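Local coordinates for D-methionine-binding lipoprotein MetQ (Escherichia coli, PDB 4YAH), which binds methionine as the substrate-binding lipoprotein of an ATP-driven methionine transport system, a D-methionine permease, at residues I33-I38 and K244-A249; V48-A53 and V61-F66; Y112-Y117 and L142-L147; L147-Q150 and L154-L157; K156-V161 and V167-E172. All blocks are in the same frame, centred on the assembly; numbering follows the deposited sequence.

Interaction 1: residues I33-I38 and K244-A249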
# COMPACT_ATOMS: atom_id res chain seq x y z
N ILE A 33 10.10 21.05 -3.77
CA ILE A 33 8.99 20.38 -3.11
C ILE A 33 9.49 19.13 -2.40
O ILE A 33 10.32 18.42 -2.93
CB ILE A 33 7.86 20.03 -4.13
CG1 ILE A 33 6.65 19.42 -3.43
CG2 ILE A 33 8.37 19.10 -5.22
CD1 ILE A 33 5.47 19.18 -4.37
N LYS A 34 9.01 18.91 -1.18
CA LYS A 34 9.36 17.70 -0.43
C LYS A 34 8.20 16.70 -0.52
O LYS A 34 7.06 17.05 -0.21
CB LYS A 34 9.64 18.03 1.04
CG LYS A 34 10.89 18.89 1.29
CD LYS A 34 11.18 18.96 2.77
CE LYS A 34 12.45 19.76 3.04
NZ LYS A 34 12.83 19.74 4.48
N VAL A 35 8.50 15.47 -0.94
CA VAL A 35 7.48 14.43 -1.08
C VAL A 35 7.84 13.21 -0.25
O VAL A 35 8.92 12.67 -0.39
CB VAL A 35 7.30 13.99 -2.53
CG1 VAL A 35 6.13 13.03 -2.66
CG2 VAL A 35 7.07 15.20 -3.44
N GLY A 36 6.92 12.81 0.63
CA GLY A 36 7.12 11.63 1.45
C GLY A 36 6.77 10.34 0.73
O GLY A 36 5.70 10.23 0.14
N VAL A 37 7.68 9.38 0.79
CA VAL A 37 7.54 8.08 0.14
C VAL A 37 8.06 6.99 1.06
O VAL A 37 8.73 7.28 2.06
CB VAL A 37 8.31 8.02 -1.21
CG1 VAL A 37 7.81 9.13 -2.13
CG2 VAL A 37 9.80 8.17 -1.02
N ILE A 38 7.74 5.73 0.75
CA ILE A 38 8.18 4.62 1.59
C ILE A 38 9.45 3.97 1.02
O ILE A 38 9.55 3.75 -0.20
CB ILE A 38 7.10 3.53 1.72
CG1 ILE A 38 5.74 4.15 2.02
CG2 ILE A 38 7.50 2.53 2.81
CD1 ILE A 38 5.68 4.93 3.31
N LYS A 244 1.28 20.21 -8.94
CA LYS A 244 0.77 19.82 -10.25
C LYS A 244 1.89 19.24 -11.09
O LYS A 244 1.71 18.23 -11.78
CB LYS A 244 0.14 21.01 -10.98
CG LYS A 244 -1.12 21.54 -10.33
CD LYS A 244 -1.67 22.72 -11.17
CE LYS A 244 -2.54 23.63 -10.35
NZ LYS A 244 -3.03 24.79 -11.15
N LYS A 245 3.07 19.85 -11.01
CA LYS A 245 4.22 19.36 -11.76
C LYS A 245 4.63 17.97 -11.30
O LYS A 245 4.95 17.12 -12.12
CB LYS A 245 5.41 20.30 -11.59
CG LYS A 245 5.29 21.59 -12.37
CD LYS A 245 6.51 22.44 -12.09
CE LYS A 245 6.48 23.71 -12.88
NZ LYS A 245 7.44 24.70 -12.32
N PHE A 246 4.65 17.76 -9.99
CA PHE A 246 5.09 16.47 -9.48
C PHE A 246 4.11 15.39 -9.92
O PHE A 246 4.50 14.28 -10.29
CB PHE A 246 5.19 16.49 -7.96
CG PHE A 246 5.59 15.18 -7.40
CD1 PHE A 246 6.87 14.72 -7.58
CD2 PHE A 246 4.67 14.38 -6.74
CE1 PHE A 246 7.25 13.49 -7.10
CE2 PHE A 246 5.06 13.14 -6.26
CZ PHE A 246 6.34 12.71 -6.43
N VAL A 247 2.83 15.71 -9.89
CA VAL A 247 1.82 14.73 -10.29
C VAL A 247 2.04 14.36 -11.75
O VAL A 247 2.00 13.18 -12.10
CB VAL A 247 0.39 15.28 -10.08
CG1 VAL A 247 -0.66 14.40 -10.76
CG2 VAL A 247 0.10 15.40 -8.59
N GLN A 248 2.29 15.34 -12.60
CA GLN A 248 2.49 15.06 -14.01
C GLN A 248 3.76 14.23 -14.24
O GLN A 248 3.79 13.37 -15.13
CB GLN A 248 2.53 16.37 -14.82
CG GLN A 248 1.13 16.92 -15.09
CD GLN A 248 1.10 18.34 -15.63
OE1 GLN A 248 1.08 18.56 -16.84
NE2 GLN A 248 1.06 19.32 -14.72
N ALA A 249 4.77 14.46 -13.42
CA ALA A 249 6.03 13.72 -13.52
C ALA A 249 5.83 12.27 -13.11
O ALA A 249 6.33 11.34 -13.75
CB ALA A 249 7.09 14.38 -12.66

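Interaction 2: residues V48-A53 and V61-F66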
# COMPACT_ATOMS: atom_id res chain seq x y z
N VAL A 48 12.37 7.87 -10.00
CA VAL A 48 12.18 8.08 -11.43
C VAL A 48 11.31 9.32 -11.64
O VAL A 48 11.57 10.13 -12.54
CB VAL A 48 11.57 6.84 -12.09
CG1 VAL A 48 11.30 7.07 -13.56
CG2 VAL A 48 12.52 5.66 -11.92
N ALA A 49 10.28 9.49 -10.80
CA ALA A 49 9.41 10.67 -10.89
C ALA A 49 10.19 11.94 -10.62
O ALA A 49 10.00 12.97 -11.27
CB ALA A 49 8.26 10.56 -9.92
N GLN A 50 11.07 11.87 -9.63
CA GLN A 50 11.99 12.95 -9.30
C GLN A 50 12.81 13.34 -10.52
O GLN A 50 12.99 14.52 -10.81
CB GLN A 50 12.88 12.50 -8.15
CG GLN A 50 13.96 13.46 -7.71
CD GLN A 50 14.83 12.83 -6.63
OE1 GLN A 50 15.38 11.75 -6.83
NE2 GLN A 50 14.92 13.47 -5.47
N LYS A 51 13.28 12.34 -11.24
CA LYS A 51 14.09 12.56 -12.42
C LYS A 51 13.28 13.21 -13.53
O LYS A 51 13.74 14.18 -14.15
CB LYS A 51 14.68 11.23 -12.90
CG LYS A 51 15.56 11.32 -14.13
CD LYS A 51 15.36 10.08 -15.00
CE LYS A 51 16.13 10.19 -16.30
NZ LYS A 51 15.83 9.07 -17.23
N VAL A 52 12.10 12.67 -13.80
CA VAL A 52 11.20 13.25 -14.81
C VAL A 52 10.91 14.70 -14.47
O VAL A 52 10.94 15.56 -15.34
CB VAL A 52 9.87 12.46 -14.93
CG1 VAL A 52 8.87 13.17 -15.86
CG2 VAL A 52 10.14 11.07 -15.45
N ALA A 53 10.66 14.98 -13.20
CA ALA A 53 10.33 16.35 -12.80
C ALA A 53 11.49 17.29 -13.08
O ALA A 53 11.27 18.43 -13.51
CB ALA A 53 9.96 16.40 -11.34
N VAL A 61 12.67 18.19 -6.76
CA VAL A 61 11.94 17.32 -5.85
C VAL A 61 12.88 16.64 -4.85
O VAL A 61 13.84 15.99 -5.23
CB VAL A 61 11.17 16.25 -6.63
CG1 VAL A 61 10.46 15.28 -5.67
CG2 VAL A 61 10.17 16.90 -7.58
N GLU A 62 12.57 16.80 -3.57
CA GLU A 62 13.27 16.12 -2.49
C GLU A 62 12.41 14.99 -1.97
O GLU A 62 11.28 15.24 -1.53
CB GLU A 62 13.61 17.10 -1.36
CG GLU A 62 14.37 16.44 -0.24
CD GLU A 62 14.70 17.40 0.88
OE1 GLU A 62 14.57 18.62 0.68
OE2 GLU A 62 15.09 16.93 1.97
N LEU A 63 12.92 13.76 -1.99
CA LEU A 63 12.21 12.64 -1.42
C LEU A 63 12.55 12.52 0.06
O LEU A 63 13.72 12.53 0.45
CB LEU A 63 12.55 11.35 -2.16
CG LEU A 63 12.24 11.39 -3.66
CD1 LEU A 63 12.68 10.10 -4.32
CD2 LEU A 63 10.75 11.67 -3.93
N VAL A 64 11.52 12.48 0.89
CA VAL A 64 11.67 12.23 2.31
C VAL A 64 11.16 10.83 2.55
O VAL A 64 10.01 10.55 2.24
CB VAL A 64 10.88 13.24 3.15
CG1 VAL A 64 11.06 12.98 4.64
CG2 VAL A 64 11.33 14.67 2.82
N THR A 65 12.00 9.95 3.09
CA THR A 65 11.64 8.54 3.16
C THR A 65 11.14 8.16 4.54
O THR A 65 11.59 8.69 5.56
CB THR A 65 12.82 7.63 2.79
OG1 THR A 65 13.91 7.82 3.71
CG2 THR A 65 13.28 7.89 1.38
N PHE A 66 10.19 7.22 4.53
CA PHE A 66 9.54 6.69 5.72
C PHE A 66 9.52 5.17 5.58
O PHE A 66 9.68 4.65 4.48
CB PHE A 66 8.11 7.22 5.86
CG PHE A 66 8.02 8.71 6.03
CD1 PHE A 66 7.96 9.26 7.30
CD2 PHE A 66 8.00 9.56 4.94
CE1 PHE A 66 7.89 10.64 7.47
CE2 PHE A 66 7.94 10.92 5.10
CZ PHE A 66 7.88 11.46 6.36
O HOH W 1 15.80 13.39 -2.55
O HOH W 2 13.55 16.79 -9.18

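Interaction 3: residues Y112-Y117 and L142-L147. With MET (methionine), chain B.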
# COMPACT_ATOMS: atom_id res chain seq x y z
N TYR A 112 -1.66 -1.78 -6.35
CA TYR A 112 -0.68 -2.80 -5.97
C TYR A 112 -1.44 -3.99 -5.41
O TYR A 112 -1.65 -4.07 -4.21
CB TYR A 112 0.29 -2.26 -4.93
CG TYR A 112 1.21 -1.16 -5.40
CD1 TYR A 112 2.23 -1.42 -6.29
CD2 TYR A 112 1.07 0.13 -4.91
CE1 TYR A 112 3.10 -0.42 -6.70
CE2 TYR A 112 1.94 1.14 -5.31
CZ TYR A 112 2.94 0.85 -6.21
OH TYR A 112 3.81 1.83 -6.61
N PRO A 113 -1.90 -4.90 -6.29
CA PRO A 113 -2.74 -5.98 -5.78
C PRO A 113 -2.01 -6.77 -4.71
O PRO A 113 -0.85 -7.15 -4.88
CB PRO A 113 -3.04 -6.82 -7.03
CG PRO A 113 -2.94 -5.81 -8.18
CD PRO A 113 -1.76 -4.95 -7.76
N ILE A 114 -2.67 -6.95 -3.57
CA ILE A 114 -2.01 -7.50 -2.41
C ILE A 114 -2.04 -9.03 -2.45
O ILE A 114 -2.96 -9.62 -3.02
CB ILE A 114 -2.65 -6.97 -1.12
CG1 ILE A 114 -1.69 -7.12 0.06
CG2 ILE A 114 -4.01 -7.61 -0.87
CD1 ILE A 114 -2.16 -6.35 1.29
N ALA A 115 -1.03 -9.64 -1.86
CA ALA A 115 -0.89 -11.10 -1.91
C ALA A 115 -0.64 -11.71 -0.54
O ALA A 115 -0.25 -11.03 0.40
CB ALA A 115 0.23 -11.47 -2.85
N GLY A 116 -0.94 -13.00 -0.45
CA GLY A 116 -0.59 -13.82 0.70
C GLY A 116 0.71 -14.56 0.42
O GLY A 116 0.92 -15.05 -0.69
N TYR A 117 1.58 -14.60 1.42
CA TYR A 117 2.92 -15.18 1.29
C TYR A 117 3.19 -16.13 2.43
O TYR A 117 2.58 -16.02 3.48
CB TYR A 117 4.01 -14.10 1.30
CG TYR A 117 3.89 -13.02 0.26
CD1 TYR A 117 4.50 -13.14 -0.98
CD2 TYR A 117 3.16 -11.86 0.52
CE1 TYR A 117 4.40 -12.13 -1.93
CE2 TYR A 117 3.05 -10.85 -0.43
CZ TYR A 117 3.66 -10.99 -1.65
OH TYR A 117 3.57 -9.99 -2.60
N LEU A 142 -6.52 -4.14 7.02
CA LEU A 142 -7.07 -5.29 7.71
C LEU A 142 -8.32 -5.80 6.97
O LEU A 142 -8.44 -6.99 6.67
CB LEU A 142 -7.42 -4.95 9.15
CG LEU A 142 -8.23 -6.03 9.90
CD1 LEU A 142 -7.44 -7.32 9.94
CD2 LEU A 142 -8.57 -5.57 11.29
N GLY A 143 -9.25 -4.89 6.69
CA GLY A 143 -10.49 -5.26 6.05
C GLY A 143 -10.20 -5.88 4.71
O GLY A 143 -10.73 -6.92 4.35
N ARG A 144 -9.30 -5.24 3.99
CA ARG A 144 -8.86 -5.71 2.69
C ARG A 144 -8.30 -7.13 2.73
O ARG A 144 -8.58 -7.95 1.84
CB ARG A 144 -7.80 -4.74 2.18
CG ARG A 144 -7.17 -5.10 0.88
CD ARG A 144 -6.07 -4.13 0.58
NE ARG A 144 -5.58 -4.25 -0.78
CZ ARG A 144 -4.57 -3.55 -1.28
NH1 ARG A 144 -3.90 -2.69 -0.51
NH2 ARG A 144 -4.21 -3.72 -2.54
N SER A 145 -7.48 -7.41 3.74
CA SER A 145 -6.89 -8.73 3.93
C SER A 145 -7.94 -9.76 4.25
O SER A 145 -7.89 -10.88 3.72
CB SER A 145 -5.86 -8.67 5.04
OG SER A 145 -4.81 -7.79 4.66
N LEU A 146 -8.88 -9.42 5.11
CA LEU A 146 -9.95 -10.36 5.43
C LEU A 146 -10.82 -10.65 4.20
O LEU A 146 -11.23 -11.80 3.99
CB LEU A 146 -10.80 -9.83 6.58
CG LEU A 146 -10.08 -9.73 7.92
CD1 LEU A 146 -11.02 -9.16 8.92
CD2 LEU A 146 -9.59 -11.08 8.40
N LEU A 147 -11.08 -9.64 3.38
CA LEU A 147 -11.83 -9.87 2.15
C LEU A 147 -11.07 -10.82 1.22
O LEU A 147 -11.68 -11.64 0.55
CB LEU A 147 -12.12 -8.54 1.45
CG LEU A 147 -13.15 -7.71 2.20
CD1 LEU A 147 -13.15 -6.29 1.65
CD2 LEU A 147 -14.54 -8.34 2.13
N MET B . 1.02 0.67 -1.13
CA MET B . 0.03 0.16 -0.18
C MET B . -0.92 -0.76 -0.90
O MET B . -1.44 -0.36 -1.95
CB MET B . -0.74 1.30 0.48
CG MET B . -1.66 0.87 1.61
SD MET B . -2.58 2.23 2.37
CE MET B . -1.27 3.02 3.31
OXT MET B . -1.19 -1.88 -0.43
O HOH W 3 -3.10 -1.20 -3.91

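Interaction 4: residues L147-Q150 and L154-L157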
# COMPACT_ATOMS: atom_id res chain seq x y z
N LEU A 147 -11.08 -9.64 3.38
CA LEU A 147 -11.83 -9.87 2.15
C LEU A 147 -11.07 -10.82 1.22
O LEU A 147 -11.68 -11.64 0.55
CB LEU A 147 -12.12 -8.54 1.45
CG LEU A 147 -13.15 -7.71 2.20
CD1 LEU A 147 -13.15 -6.29 1.65
CD2 LEU A 147 -14.54 -8.34 2.13
N LEU A 148 -9.73 -10.73 1.22
CA LEU A 148 -8.93 -11.61 0.38
C LEU A 148 -8.98 -13.05 0.91
O LEU A 148 -9.12 -14.00 0.12
CB LEU A 148 -7.48 -11.10 0.29
CG LEU A 148 -6.52 -11.93 -0.56
CD1 LEU A 148 -7.06 -12.17 -1.96
CD2 LEU A 148 -5.17 -11.25 -0.66
N LEU A 149 -8.91 -13.20 2.23
CA LEU A 149 -9.00 -14.52 2.85
C LEU A 149 -10.37 -15.15 2.59
O LEU A 149 -10.48 -16.37 2.48
CB LEU A 149 -8.74 -14.41 4.35
CG LEU A 149 -7.30 -14.01 4.70
CD1 LEU A 149 -7.14 -13.80 6.20
CD2 LEU A 149 -6.27 -14.99 4.19
N GLN A 150 -11.39 -14.30 2.49
CA GLN A 150 -12.73 -14.79 2.16
C GLN A 150 -12.79 -15.21 0.69
O GLN A 150 -13.36 -16.25 0.34
CB GLN A 150 -13.79 -13.71 2.46
CG GLN A 150 -15.21 -14.12 2.01
CD GLN A 150 -16.26 -13.09 2.42
OE1 GLN A 150 -17.11 -13.37 3.25
NE2 GLN A 150 -16.20 -11.91 1.82
N LEU A 154 -11.02 -19.30 2.75
CA LEU A 154 -10.54 -19.72 4.06
C LEU A 154 -11.51 -19.32 5.17
O LEU A 154 -11.63 -20.03 6.17
CB LEU A 154 -9.16 -19.13 4.33
CG LEU A 154 -8.04 -19.72 3.47
CD1 LEU A 154 -6.77 -18.93 3.64
CD2 LEU A 154 -7.77 -21.16 3.85
N ILE A 155 -12.20 -18.21 4.98
CA ILE A 155 -13.14 -17.72 5.97
C ILE A 155 -14.39 -17.18 5.27
O ILE A 155 -14.38 -16.94 4.06
CB ILE A 155 -12.54 -16.58 6.83
CG1 ILE A 155 -12.18 -15.39 5.95
CG2 ILE A 155 -11.35 -17.08 7.60
CD1 ILE A 155 -11.58 -14.20 6.71
N LYS A 156 -15.45 -16.98 6.04
CA LYS A 156 -16.60 -16.25 5.56
C LYS A 156 -16.91 -15.14 6.53
O LYS A 156 -16.82 -15.32 7.75
CB LYS A 156 -17.82 -17.17 5.38
CG LYS A 156 -19.01 -16.46 4.75
CD LYS A 156 -20.14 -17.43 4.42
CE LYS A 156 -21.50 -16.73 4.44
NZ LYS A 156 -21.46 -15.35 3.84
N LEU A 157 -17.25 -13.98 5.98
CA LEU A 157 -17.58 -12.80 6.75
C LEU A 157 -19.08 -12.51 6.75
O LEU A 157 -19.81 -12.89 5.83
CB LEU A 157 -16.86 -11.58 6.20
CG LEU A 157 -15.34 -11.69 6.10
CD1 LEU A 157 -14.86 -10.51 5.30
CD2 LEU A 157 -14.73 -11.72 7.48
O HOH W 4 -19.80 -12.95 3.10
O HOH W 5 -15.69 -17.78 1.72

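Interaction 5: residues K156-V161 and V167-E172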
# COMPACT_ATOMS: atom_id res chain seq x y z
N LYS A 156 -15.45 -16.98 6.04
CA LYS A 156 -16.60 -16.25 5.56
C LYS A 156 -16.91 -15.14 6.53
O LYS A 156 -16.82 -15.32 7.75
CB LYS A 156 -17.82 -17.17 5.38
CG LYS A 156 -19.01 -16.46 4.75
CD LYS A 156 -20.14 -17.43 4.42
CE LYS A 156 -21.50 -16.73 4.44
NZ LYS A 156 -21.46 -15.35 3.84
N LEU A 157 -17.25 -13.98 5.98
CA LEU A 157 -17.58 -12.80 6.75
C LEU A 157 -19.08 -12.51 6.75
O LEU A 157 -19.81 -12.89 5.83
CB LEU A 157 -16.86 -11.58 6.20
CG LEU A 157 -15.34 -11.69 6.10
CD1 LEU A 157 -14.86 -10.51 5.30
CD2 LEU A 157 -14.73 -11.72 7.48
N LYS A 158 -19.51 -11.81 7.79
CA LYS A 158 -20.88 -11.30 7.89
C LYS A 158 -21.26 -10.46 6.68
O LYS A 158 -20.41 -9.85 6.04
CB LYS A 158 -21.05 -10.45 9.15
CG LYS A 158 -21.17 -11.21 10.44
CD LYS A 158 -21.50 -10.27 11.59
CE LYS A 158 -21.37 -10.98 12.93
NZ LYS A 158 -21.83 -10.13 14.06
N ASP A 159 -22.55 -10.41 6.39
CA ASP A 159 -23.02 -9.53 5.33
C ASP A 159 -22.90 -8.08 5.76
O ASP A 159 -22.89 -7.77 6.96
CB ASP A 159 -24.46 -9.88 4.96
CG ASP A 159 -24.61 -11.33 4.50
OD1 ASP A 159 -23.65 -11.87 3.92
OD2 ASP A 159 -25.69 -11.91 4.73
N GLY A 160 -22.76 -7.20 4.78
CA GLY A 160 -22.81 -5.76 5.00
C GLY A 160 -21.54 -5.13 5.54
O GLY A 160 -21.57 -3.99 5.99
N VAL A 161 -20.42 -5.85 5.50
CA VAL A 161 -19.19 -5.32 6.08
C VAL A 161 -18.52 -4.28 5.20
O VAL A 161 -17.74 -3.47 5.69
CB VAL A 161 -18.15 -6.44 6.35
CG1 VAL A 161 -18.61 -7.34 7.47
CG2 VAL A 161 -17.84 -7.24 5.09
N VAL A 167 -12.06 -8.84 12.54
CA VAL A 167 -12.02 -10.25 12.88
C VAL A 167 -13.32 -10.67 13.57
O VAL A 167 -13.74 -11.82 13.48
CB VAL A 167 -10.81 -10.57 13.77
CG1 VAL A 167 -10.82 -12.01 14.24
CG2 VAL A 167 -9.54 -10.30 12.98
N LEU A 168 -13.98 -9.73 14.24
CA LEU A 168 -15.29 -10.01 14.84
C LEU A 168 -16.36 -10.40 13.82
O LEU A 168 -17.37 -11.00 14.17
CB LEU A 168 -15.79 -8.81 15.63
CG LEU A 168 -14.92 -8.37 16.80
CD1 LEU A 168 -15.57 -7.17 17.48
CD2 LEU A 168 -14.69 -9.49 17.78
N ASP A 169 -16.14 -10.04 12.56
CA ASP A 169 -17.08 -10.34 11.47
C ASP A 169 -16.88 -11.73 10.83
O ASP A 169 -17.57 -12.08 9.89
CB ASP A 169 -16.98 -9.28 10.39
CG ASP A 169 -17.46 -7.91 10.86
OD1 ASP A 169 -18.56 -7.86 11.45
OD2 ASP A 169 -16.74 -6.91 10.66
N VAL A 170 -15.92 -12.49 11.33
CA VAL A 170 -15.67 -13.82 10.80
C VAL A 170 -16.74 -14.74 11.33
O VAL A 170 -16.86 -14.91 12.55
CB VAL A 170 -14.28 -14.34 11.17
CG1 VAL A 170 -14.12 -15.82 10.76
CG2 VAL A 170 -13.23 -13.50 10.50
N VAL A 171 -17.51 -15.34 10.43
CA VAL A 171 -18.61 -16.21 10.83
C VAL A 171 -18.38 -17.68 10.49
O VAL A 171 -19.04 -18.55 11.05
CB VAL A 171 -19.95 -15.75 10.21
CG1 VAL A 171 -20.33 -14.41 10.80
CG2 VAL A 171 -19.87 -15.65 8.69
N GLU A 172 -17.47 -17.95 9.56
CA GLU A 172 -17.00 -19.30 9.29
C GLU A 172 -15.48 -19.28 9.22
O GLU A 172 -14.88 -18.38 8.63
CB GLU A 172 -17.58 -19.85 7.99
CG GLU A 172 -19.11 -19.91 7.96
CD GLU A 172 -19.63 -20.41 6.63
OE1 GLU A 172 -20.84 -20.23 6.36
OE2 GLU A 172 -18.82 -20.98 5.86
O HOH W 6 -19.76 -8.57 14.17

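Interaction 1: residues I33-I38 and K244-A249
Val35 and Phe246 make a buried, wholly apolar contact that packs helix 241-250 against strand 32-38 in the lobe built on the six-stranded mixed sheet. Its core is a CH-pi interaction. Val35 CG2 lies 3.9 Å from the centroid of the Phe246 ring, and the line joining them is only 6° off the ring normal, so this methyl sits squarely over the middle of one face. The other branch reaches further out along the ring: Val35 CG1 meets Phe246 CE2 at 3.8 Å and is equally near CZ. CG2 therefore covers the ring centre while CG1 reaches the outer CE2-CZ side. CG1 stands anti to the backbone N of Val35 (chi1 -174°), a rotation that turns both branches to the ring. The two side chains approach head-on from strand and helix, as expected where a helix covers one face of the sheet in an alpha/beta lobe of the periplasmic binding protein clan. Ile33, two residues earlier on the same strand face, adds a looser touch from its CD1 to Phe246 CB at 4.5 Å. Phe246 CG is anti to its own backbone N (chi1 178°), which carries the ring out from the helix to the sheet. Val61 of the adjoining strand 60-66 also touches Phe246, Val35 and Ile33.

Interaction 2: residues V48-A53 and V61-F66
Gln50 reaches from helix 41-57 to the edge strand 60-66 and gives the contact its one direct hydrogen bond, NE2 to Val61 O at 2.8 Å. The bond is nearly straight, with an N-H...O angle of 172°; the acceptor lies close to the plane of the glutamine amide, although the donor is tilted from the carbonyl plane. With CG anti to the backbone N (chi1 176°) and the chain extended beyond it, the amide is carried out to the strand. Two waters supplement this bond. One accepts from both Gln50 NE2 and Leu63 N, the latter at 3.0 Å, while the second accepts from Val61 N and donates to Gln50 O. Apolar contact is modest: Ala53 CB meets Val61 CG2 at 3.8 Å. Leu63 packs its CG and CD1 alongside the Gln50 amide. Replacing Gln50 with a leucine would probably leave Val61 O without its direct donor and the first water without its link to the helix. The short axes run almost antiparallel at 167°, 8.7 Å apart, as suits a beta-alpha-beta crossover between strands 32-38 and 60-66. Helix 253-262 touches Val48 and Val52, and helix 241-250 touches Ala49, Ala53 and Val61.

Interaction 3: residues Y112-Y117 and L142-L147
Arg144 extends from helix 139-151 across Ile114 to the bound methionine. From CB its chain runs fully stretched through CG and CD to NE, with CG anti to the backbone N (chi1 177°). At NE it meets Ile114 CG2 at 3.7 Å. Beyond that, Ile114 CB lies over one face of the guanidinium, 3.7 Å above the plane and offset toward the rim. CZ is flanked by this isoleucine and by the ligand carboxylate, which approaches at the edge. NH1 donates to OXT of the methionine at 2.8 Å, with a bent N-H...O angle of 136°. NH2 makes a weak hydrogen bond to Tyr112 O at 3.1 Å and donates to a water that also accepts from Tyr112 N and donates to the ligand O. The stronger partner of NH2 is Glu221, in a salt bridge that probably helps fix the guanidinium's orientation; Tyr227 adds a cation-pi contact. On the ligand's amino side, Tyr112 CD2 lies 3.8 Å from the methionine N. Asn202, Thr204 and Asn229 also hydrogen-bond the ligand. An arginine pairing with the alpha-carboxylate is a familiar feature of amino-acid-binding proteins, and here it belongs to the methionine pocket.

Interaction 4: residues L147-Q150 and L154-L157
Gln150 and Leu157 are joined by a side-chain-to-backbone hydrogen bond: Leu157 N donates to Gln150 OE1 at 2.8 Å with an N-H...O angle of 163°. The donor stands above the amide's carbonyl plane, 37° out of it. Gln150 CG is anti to the backbone N (chi1 175°) and the chain is extended beyond it, which carries the amide to the backbone of Leu157 on strand 156-157. OE1 takes a second proton from a water at 2.7 Å; that water also donates to Leu157 O and weakly accepts from Lys156 NZ. Nearer the helix, Leu149 O receives a hydrogen bond from Leu154 N at 3.0 Å, nearly along the C=O axis. The chain therefore turns back on itself just after helix 139-151, in a helix-to-strand connection that brings the short strand 156-157 beside the helix end. A further water donates to both Gln150 O and Ile155 O, bridging two carbonyls, and Ile155 O has in addition a CA-H...O contact from Gln150 CA at 3.3 Å. Apolar groups fill in beside these polar links. Ile155 CD1 meets Leu149 CB at 3.7 Å, and Leu154 CD1 approaches Leu149 CD2 at 4.0 Å. Leu147 and Leu157 cross at about a right angle, with Leu147 CD2 touching Leu157 CD1 at 3.9 Å. Pro165 lies against both of the latter leucines, while Phe219 of strand 219-220 touches Leu149.

Interaction 5: residues K156-V161 and V167-E172
Lys156 and Glu172 pair as an antiparallel hydrogen-bonded couple, with Lys156 N donating to Glu172 O at 3.0 Å. Lys156 O accepts two backbone donors, Val171 N at 2.8 Å and Glu172 N at 3.3 Å. Val171 and Glu172 thus both face Lys156, which makes a classic beta bulge; the register shifts by one before Leu157 and Val170 form a non-hydrogen-bonded pair. Lys158 N then donates to Asp169 O at 2.9 Å, in the carbonyl plane. Among the side chains, Lys156 CD lies 3.5 Å from Glu172 OE1, aliphatic chain against carboxylate. Leu157 CD2 meets Val170 CG2 on the opposite face of the ribbon. Val171 CG1, anti to its carbonyl carbon (chi1 -67°), is placed against Lys158 CG at a tight 3.3 Å, and Val161 CG1 lies 3.6 Å from Asp169 CG. An alanine in place of Lys156 would probably remove the aliphatic cover from Glu172 and its nearby positive charge. In the next shell, Thr166 N holds Asp169 OD2, while OD1 takes a proton from a water that accepts from Lys158 NZ. The charges of Lys156 and Glu172 stay 5.5 Å apart (NZ to OE1), so the backbone bonds, rather than ion pairing, probably account for most of the hold between these surface strands.

Overall arrangement
The five contacts fall on two sides of the chain's centre, consistent with a two-lobed binding protein. Interactions 1 and 2 touch, with about 6 Å between their centres, because strands 32-38 and 60-66 are neighbours in one sheet. Across the centre, interactions 3, 4 and 5 are linked in sequence: 3 and 4 share Leu147 on helix 139-151, their centres about 10 Å apart, and 4 and 5 share Lys156 and Leu157, with about 8 Å between centres. Interaction 3 alone contacts the bound methionine. Val35 of interaction 1 and Leu147 of interaction 4 each place their side chains about 13 Å from the ligand, while the centres of interactions 1 and 3 are about 26 Å apart.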